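Local coordinates for protein methylenetetrahydrofolate--tRNA-(uracil-5-)-methyltransferase TrmFO (Thermus thermophilus, PDB 3G5S) that probably catalyses the FAD- and folate-dependent methylation of uridine 54 in tRNA to 5-methyluridine, using methylenetetrahydrofolate as the carbon donor and NADH or NADPH as reductant, at residues Ala222-Val226 and Glu227-Arg231; Arg232-Gln235 and Thr236-Gly240; Gln291-Pro294 and Gly295-Asn298. All coordinates share one frame; numbering follows the deposited sequence.

Interaction 1 (Ala222-Val226 and Glu227-Arg231); sequences ACVPV and EELAR. With GSH (glutathione), chain C.
P225 O accepts L229 N at 3.0 Å across the start of the helix that begins at V226, and it takes a weaker, bent bond from E228 N. One residue on, V226 O receives A230 N at 3.0 Å.

Apolar contacts flank this first turn. V224 CG1, placed anti to the backbone N (chi1 -176°), lies 3.7 Å from E228 CB and also meets L229 CD2 at 3.9 Å, so one methyl touches two successive helical residues. P225 CD lies 4.1 Å from E228 CB, which sets the proline ring alongside the start of the glutamate chain.

The acids turn their charges to other partners. E227, bent at chi2, folds back until its OE2 is 3.5 Å from P225 CB; its carboxylate is hydrogen-bonded to T279 OG1 and G280 N, while E228 OE2 forms a salt bridge with R232.

In the loop that leads into the helix, C223 SG lies 2.5 Å from SG2 of glutathione, longer than a normal disulfide bond yet well inside van der Waals contact. The peptide is held further by backbone groups of Y157, D158 and A159. The whole is a helix N-terminus with P225 as N-cap, reached directly from the cysteine of the glutathione pocket.

Interaction 2 (Arg232-Gln235 and Thr236-Gly240); sequences RGYQ and TLLFG
T236 turns back on G233 and binds its carbonyl O twice, through OG1 at 2.9 Å and through its own amide N at 3.1 Å. With chi1 at -41°, OG1 sits beside the T236 backbone N, and both donors reach G233 O from the same face of its carbonyl plane, well above it. A water donates to this oxygen as well and accepts from L237 N, giving the first turn of the helix a bridged amide.

The Q235 side chain runs alongside the F239 ring in the same direction. Extended beyond CG, the glutamine passes obliquely by the CE2 corner of the ring: Q235 CB is 3.7 Å from F239 CE2, and NE2 lies 3.8 Å from that same carbon, with the amide and ring planes 59° apart. F239 N donates to Q235 O at 3.0 Å.

On another side L238 reaches Y234, its CD1 4.1 Å from CE1 of the tyrosine. The Y234 ring, carried anti to its backbone nitrogen (chi1 -177°), also packs edge-to-face with Y196 of helix 193-205. G233, at positive phi, follows helix 226-231; this is a short glycine-containing turn joining two consecutive short helices at the protein surface, with T236 bound back to G233 O at the start of the second.

Interaction 3 (Gln291-Pro294 and Gly295-Asn298); sequences QMIP and GLEN
I293 and L296 close the compact side of this turn, their side chains running alongside each other with I293 CG2 3.9 Å from L296 CD1. L296 N donates to I293 O at 2.8 Å, the bond that closes the beta turn; the backbone angles at its corners, P294 and G295, make it type II. G295 has phi 98°, where a side chain would collide with the carbonyl O of P294.

The other side is more open and polar. E297, bent at chi2 (92°), curls back to the turn: its OE1 accepts G295 N at 2.9 Å on the syn side, the donor 34° out of the carboxylate plane, and OE2, 3.4 Å from P294 CA, is linked through a water to the carbonyl of M292. With an alanine in place of E297, G295 N would probably lose its carboxylate partner and the water its second acceptor. Q291 lays its chain over the E297 carbonyl, Q291 CD 3.3 Å from E297 O, with its NE2 hydrogen-bonded to A299 O, while N298 is exposed.

The buried face is wedged between secondary-structure elements: I293 and P294 rest on helix 193-205 and strand 187-191, L296 packs on I169, and the turn as a whole carries the chain from helix 283-290 to strand 301-303.

Along the chain the three contacts come in series, all in the same MnmG/GidA-type region. Interactions 1 and 2 are neighbours, with centres 9 Å apart: the short helices 226-231 and 236-239 follow each other, L229 O packs against T236 CB, and L229 CB meets L237 CD2. The centre of interaction 3 lies about 21 Å from that of interaction 1 and about 20 Å from that of interaction 2, and it touches neither. Helix 193-205 connects them, since A230, Y234, L237, L238, I293 and P294 all pack against it. Interaction 3 also borders the antiparallel sheet through strand 187-191. C223 brings interaction 1 to the glutathione pocket, whereas interactions 2 and 3 are turns away from the glutathione, packed on the same helix 193-205.

Interaction 1 (Ala222-Val226 and Glu227-Arg231)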
loop_
_atom_site.group_PDB
_atom_site.type_symbol
_atom_site.label_atom_id
_atom_site.label_comp_id
_atom_site.label_asym_id
_atom_site.label_seq_id
_atom_site.Cartn_x
_atom_site.Cartn_y
_atom_site.Cartn_z
ATOM N N ALA A 222 -12.508 -5.175 -18.844
ATOM C CA ALA A 222 -13.001 -3.873 -19.323
ATOM C C ALA A 222 -12.170 -2.690 -18.805
ATOM O O ALA A 222 -12.368 -1.541 -19.212
ATOM C CB ALA A 222 -14.478 -3.680 -19.009
ATOM N N CYS A 223 -11.236 -2.985 -17.909
ATOM C CA CYS A 223 -10.303 -1.989 -17.404
ATOM C C CYS A 223 -9.031 -2.039 -18.243
ATOM O O CYS A 223 -8.233 -2.967 -18.120
ATOM C CB CYS A 223 -9.983 -2.278 -15.939
ATOM S SG CYS A 223 -8.765 -1.166 -15.210
ATOM N N VAL A 224 -8.848 -1.039 -19.094
ATOM C CA VAL A 224 -7.749 -1.042 -20.057
ATOM C C VAL A 224 -6.709 0.006 -19.675
ATOM O O VAL A 224 -7.054 1.155 -19.433
ATOM C CB VAL A 224 -8.261 -0.746 -21.482
ATOM C CG1 VAL A 224 -7.130 -0.848 -22.495
ATOM C CG2 VAL A 224 -9.394 -1.695 -21.845
ATOM N N PRO A 225 -5.430 -0.391 -19.610
ATOM C CA PRO A 225 -4.367 0.563 -19.266
ATOM C C PRO A 225 -4.360 1.734 -20.248
ATOM O O PRO A 225 -4.628 1.521 -21.431
ATOM C CB PRO A 225 -3.088 -0.266 -19.419
ATOM C CG PRO A 225 -3.530 -1.690 -19.325
ATOM C CD PRO A 225 -4.904 -1.735 -19.896
ATOM N N VAL A 226 -4.057 2.943 -19.781
ATOM C CA VAL A 226 -4.107 4.110 -20.665
ATOM C C VAL A 226 -3.166 3.994 -21.851
ATOM O O VAL A 226 -3.473 4.483 -22.936
ATOM C CB VAL A 226 -3.819 5.445 -19.938
ATOM C CG1 VAL A 226 -4.983 5.836 -19.072
ATOM C CG2 VAL A 226 -2.532 5.367 -19.124
ATOM N N GLU A 227 -2.018 3.358 -21.650
ATOM C CA GLU A 227 -1.066 3.197 -22.738
ATOM C C GLU A 227 -1.632 2.268 -23.812
ATOM O O GLU A 227 -1.304 2.397 -24.988
ATOM C CB GLU A 227 0.295 2.709 -22.224
ATOM C CG GLU A 227 0.288 1.335 -21.567
ATOM C CD GLU A 227 0.010 1.377 -20.071
ATOM O OE1 GLU A 227 -0.519 2.393 -19.569
ATOM O OE2 GLU A 227 0.328 0.379 -19.391
ATOM N N GLU A 228 -2.488 1.337 -23.406
ATOM C CA GLU A 228 -3.156 0.463 -24.363
ATOM C C GLU A 228 -4.316 1.182 -25.057
ATOM O O GLU A 228 -4.540 0.988 -26.249
ATOM C CB GLU A 228 -3.621 -0.831 -23.691
ATOM C CG GLU A 228 -4.162 -1.885 -24.650
ATOM C CD GLU A 228 -3.157 -2.313 -25.716
ATOM O OE1 GLU A 228 -1.936 -2.203 -25.476
ATOM O OE2 GLU A 228 -3.594 -2.764 -26.795
ATOM N N LEU A 229 -5.052 2.014 -24.323
ATOM C CA LEU A 229 -6.059 2.866 -24.956
ATOM C C LEU A 229 -5.422 3.712 -26.057
ATOM O O LEU A 229 -5.982 3.859 -27.142
ATOM C CB LEU A 229 -6.750 3.766 -23.933
ATOM C CG LEU A 229 -7.688 3.096 -22.924
ATOM C CD1 LEU A 229 -8.197 4.113 -21.916
ATOM C CD2 LEU A 229 -8.853 2.403 -23.630
ATOM N N ALA A 230 -4.246 4.261 -25.781
ATOM C CA ALA A 230 -3.532 5.045 -26.778
ATOM C C ALA A 230 -3.277 4.228 -28.039
ATOM O O ALA A 230 -3.465 4.718 -29.156
ATOM C CB ALA A 230 -2.224 5.554 -26.210
ATOM N N ARG A 231 -2.849 2.981 -27.861
ATOM C CA ARG A 231 -2.529 2.128 -29.001
ATOM C C ARG A 231 -3.769 1.754 -29.801
ATOM O O ARG A 231 -3.674 1.436 -30.980
ATOM C CB ARG A 231 -1.763 0.878 -28.551
ATOM C CG ARG A 231 -0.317 1.166 -28.171
ATOM C CD ARG A 231 0.505 -0.101 -27.969
ATOM N NE ARG A 231 1.890 0.216 -27.624
ATOM C CZ ARG A 231 2.794 -0.676 -27.231
ATOM N NH1 ARG A 231 2.467 -1.958 -27.128
ATOM N NH2 ARG A 231 4.029 -0.287 -26.937
HETATM N N1 GSH C . -9.400 -1.978 -8.109
HETATM C CA1 GSH C . -10.709 -1.627 -7.592
HETATM C C1 GSH C . -11.823 -2.492 -8.159
HETATM O O11 GSH C . -11.482 -3.576 -8.968
HETATM O O12 GSH C . -12.911 -2.423 -7.688
HETATM C CB1 GSH C . -11.026 -0.136 -7.671
HETATM C CG1 GSH C . -11.569 0.403 -8.989
HETATM C CD1 GSH C . -10.630 0.462 -10.191
HETATM O OE1 GSH C . -9.570 -0.078 -10.204
HETATM N N2 GSH C . -11.071 1.229 -11.322
HETATM C CA2 GSH C . -10.212 1.429 -12.446
HETATM C C2 GSH C . -9.649 2.846 -12.502
HETATM O O2 GSH C . -10.282 3.720 -12.992
HETATM C CB2 GSH C . -11.007 1.066 -13.690
HETATM S SG2 GSH C . -10.096 1.000 -15.246
HETATM N N3 GSH C . -8.210 2.982 -12.383
HETATM C CA3 GSH C . -7.600 4.276 -12.605
HETATM C C3 GSH C . -7.795 5.263 -11.463
HETATM O O31 GSH C . -7.917 6.434 -11.648
HETATM O O32 GSH C . -8.101 4.708 -10.237
#

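Interaction 2 (Arg232-Gln235 and Thr236-Gly240)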
loop_
_atom_site.group_PDB
_atom_site.type_symbol
_atom_site.label_atom_id
_atom_site.label_comp_id
_atom_site.label_asym_id
_atom_site.label_seq_id
_atom_site.Cartn_x
_atom_site.Cartn_y
_atom_site.Cartn_z
ATOM N N ARG A 232 -4.935 1.816 -29.170
ATOM C CA ARG A 232 -6.166 1.436 -29.843
ATOM C C ARG A 232 -6.740 2.585 -30.686
ATOM O O ARG A 232 -7.726 2.406 -31.397
ATOM C CB ARG A 232 -7.150 0.827 -28.828
ATOM C CG ARG A 232 -6.564 -0.472 -28.236
ATOM C CD ARG A 232 -7.405 -1.190 -27.181
ATOM N NE ARG A 232 -6.656 -2.325 -26.636
ATOM C CZ ARG A 232 -7.140 -3.222 -25.780
ATOM N NH1 ARG A 232 -8.394 -3.143 -25.354
ATOM N NH2 ARG A 232 -6.363 -4.210 -25.351
ATOM N N GLY A 233 -6.085 3.746 -30.643
ATOM C CA GLY A 233 -6.414 4.834 -31.547
ATOM C C GLY A 233 -6.340 6.232 -30.961
ATOM O O GLY A 233 -6.532 6.426 -29.765
ATOM N N TYR A 234 -6.069 7.206 -31.825
ATOM C CA TYR A 234 -6.003 8.618 -31.458
ATOM C C TYR A 234 -7.248 9.095 -30.701
ATOM O O TYR A 234 -7.148 9.897 -29.778
ATOM C CB TYR A 234 -5.802 9.458 -32.725
ATOM C CG TYR A 234 -5.646 10.949 -32.517
ATOM C CD1 TYR A 234 -6.739 11.803 -32.604
ATOM C CD2 TYR A 234 -4.399 11.507 -32.263
ATOM C CE1 TYR A 234 -6.594 13.173 -32.431
ATOM C CE2 TYR A 234 -4.246 12.873 -32.090
ATOM C CZ TYR A 234 -5.346 13.699 -32.173
ATOM O OH TYR A 234 -5.193 15.060 -32.004
ATOM N N GLN A 235 -8.422 8.605 -31.088
ATOM C CA GLN A 235 -9.663 9.084 -30.483
ATOM C C GLN A 235 -9.915 8.559 -29.078
ATOM O O GLN A 235 -10.666 9.160 -28.316
ATOM C CB GLN A 235 -10.859 8.693 -31.347
ATOM C CG GLN A 235 -10.914 9.364 -32.696
ATOM C CD GLN A 235 -12.220 9.063 -33.399
ATOM O OE1 GLN A 235 -12.436 7.955 -33.892
ATOM N NE2 GLN A 235 -13.111 10.041 -33.426
ATOM N N THR A 236 -9.303 7.429 -28.753
ATOM C CA THR A 236 -9.692 6.657 -27.582
ATOM C C THR A 236 -9.594 7.447 -26.277
ATOM O O THR A 236 -10.548 7.501 -25.502
ATOM C CB THR A 236 -8.860 5.369 -27.491
ATOM O OG1 THR A 236 -8.711 4.799 -28.798
ATOM C CG2 THR A 236 -9.510 4.375 -26.555
ATOM N N LEU A 237 -8.447 8.064 -26.023
ATOM C CA LEU A 237 -8.296 8.822 -24.783
ATOM C C LEU A 237 -9.254 10.017 -24.716
ATOM O O LEU A 237 -9.692 10.415 -23.635
ATOM C CB LEU A 237 -6.845 9.273 -24.583
ATOM C CG LEU A 237 -5.859 8.143 -24.287
ATOM C CD1 LEU A 237 -4.425 8.624 -24.440
ATOM C CD2 LEU A 237 -6.093 7.575 -22.895
ATOM N N LEU A 238 -9.594 10.569 -25.880
ATOM C CA LEU A 238 -10.483 11.725 -25.966
ATOM C C LEU A 238 -11.932 11.353 -25.661
ATOM O O LEU A 238 -12.704 12.181 -25.173
ATOM C CB LEU A 238 -10.382 12.392 -27.342
ATOM C CG LEU A 238 -8.996 12.907 -27.731
ATOM C CD1 LEU A 238 -9.000 13.397 -29.172
ATOM C CD2 LEU A 238 -8.531 14.002 -26.777
ATOM N N PHE A 239 -12.298 10.110 -25.951
ATOM C CA PHE A 239 -13.609 9.605 -25.565
ATOM C C PHE A 239 -13.621 9.209 -24.097
ATOM O O PHE A 239 -14.682 9.180 -23.480
ATOM C CB PHE A 239 -13.975 8.362 -26.377
ATOM C CG PHE A 239 -14.500 8.652 -27.759
ATOM C CD1 PHE A 239 -15.676 9.362 -27.938
ATOM C CD2 PHE A 239 -13.835 8.183 -28.879
ATOM C CE1 PHE A 239 -16.175 9.611 -29.197
ATOM C CE2 PHE A 239 -14.335 8.429 -30.154
ATOM C CZ PHE A 239 -15.504 9.148 -30.308
ATOM N N GLY A 240 -12.437 8.897 -23.561
ATOM C CA GLY A 240 -12.279 8.323 -22.236
ATOM C C GLY A 240 -11.795 9.312 -21.189
ATOM O O GLY A 240 -12.427 10.336 -20.968
HETATM O O HOH W 1 -5.991 7.754 -27.516
#

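Interaction 3 (Gln291-Pro294 and Gly295-Asn298)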
loop_
_atom_site.group_PDB
_atom_site.type_symbol
_atom_site.label_atom_id
_atom_site.label_comp_id
_atom_site.label_asym_id
_atom_site.label_seq_id
_atom_site.Cartn_x
_atom_site.Cartn_y
_atom_site.Cartn_z
ATOM N N GLN A 291 4.956 14.475 -16.551
ATOM C CA GLN A 291 5.485 15.827 -16.558
ATOM C C GLN A 291 5.281 16.550 -17.895
ATOM O O GLN A 291 5.650 17.711 -18.036
ATOM C CB GLN A 291 6.931 15.841 -16.051
ATOM C CG GLN A 291 7.008 15.417 -14.571
ATOM C CD GLN A 291 8.376 15.612 -13.950
ATOM O OE1 GLN A 291 9.391 15.620 -14.648
ATOM N NE2 GLN A 291 8.413 15.761 -12.627
HETATM N N MSE A 292 4.654 15.865 -18.854
HETATM C CA MSE A 292 4.201 16.489 -20.096
HETATM C C MSE A 292 2.816 17.122 -19.959
HETATM O O MSE A 292 2.361 17.814 -20.862
HETATM C CB MSE A 292 4.156 15.468 -21.231
HETATM C CG MSE A 292 5.497 14.875 -21.589
HETATM SE SE MSE A 292 5.335 13.628 -23.060
HETATM C CE MSE A 292 7.209 13.112 -23.180
ATOM N N ILE A 293 2.137 16.867 -18.846
ATOM C CA ILE A 293 0.785 17.376 -18.644
ATOM C C ILE A 293 0.862 18.779 -18.058
ATOM O O ILE A 293 1.541 18.985 -17.059
ATOM C CB ILE A 293 -0.003 16.460 -17.689
ATOM C CG1 ILE A 293 -0.121 15.054 -18.287
ATOM C CG2 ILE A 293 -1.370 17.059 -17.370
ATOM C CD1 ILE A 293 -0.575 14.000 -17.286
ATOM N N PRO A 294 0.181 19.756 -18.683
ATOM C CA PRO A 294 0.212 21.117 -18.137
ATOM C C PRO A 294 -0.196 21.143 -16.669
ATOM O O PRO A 294 -1.215 20.558 -16.294
ATOM C CB PRO A 294 -0.814 21.861 -18.994
ATOM C CG PRO A 294 -0.834 21.116 -20.286
ATOM C CD PRO A 294 -0.624 19.671 -19.915
ATOM N N GLY A 295 0.609 21.815 -15.850
ATOM C CA GLY A 295 0.400 21.848 -14.416
ATOM C C GLY A 295 1.261 20.846 -13.665
ATOM O O GLY A 295 1.566 21.043 -12.489
ATOM N N LEU A 296 1.667 19.781 -14.348
ATOM C CA LEU A 296 2.393 18.693 -13.707
ATOM C C LEU A 296 3.864 18.626 -14.125
ATOM O O LEU A 296 4.537 17.625 -13.872
ATOM C CB LEU A 296 1.690 17.355 -13.978
ATOM C CG LEU A 296 0.215 17.301 -13.566
ATOM C CD1 LEU A 296 -0.353 15.908 -13.798
ATOM C CD2 LEU A 296 0.016 17.711 -12.111
ATOM N N GLU A 297 4.367 19.693 -14.742
ATOM C CA GLU A 297 5.729 19.690 -15.262
ATOM C C GLU A 297 6.783 19.391 -14.199
ATOM O O GLU A 297 7.839 18.833 -14.506
ATOM C CB GLU A 297 6.040 21.017 -15.959
ATOM C CG GLU A 297 5.290 21.210 -17.271
ATOM C CD GLU A 297 3.959 21.931 -17.117
ATOM O OE1 GLU A 297 3.471 22.098 -15.978
ATOM O OE2 GLU A 297 3.395 22.342 -18.153
ATOM N N ASN A 298 6.501 19.775 -12.958
ATOM C CA ASN A 298 7.410 19.501 -11.852
ATOM C C ASN A 298 6.735 18.693 -10.750
ATOM O O ASN A 298 7.109 18.768 -9.584
ATOM C CB ASN A 298 7.976 20.806 -11.306
ATOM C CG ASN A 298 8.834 21.518 -12.325
ATOM O OD1 ASN A 298 9.956 21.099 -12.599
ATOM N ND2 ASN A 298 8.302 22.583 -12.911
HETATM O O HOH W 2 3.789 20.502 -20.602
#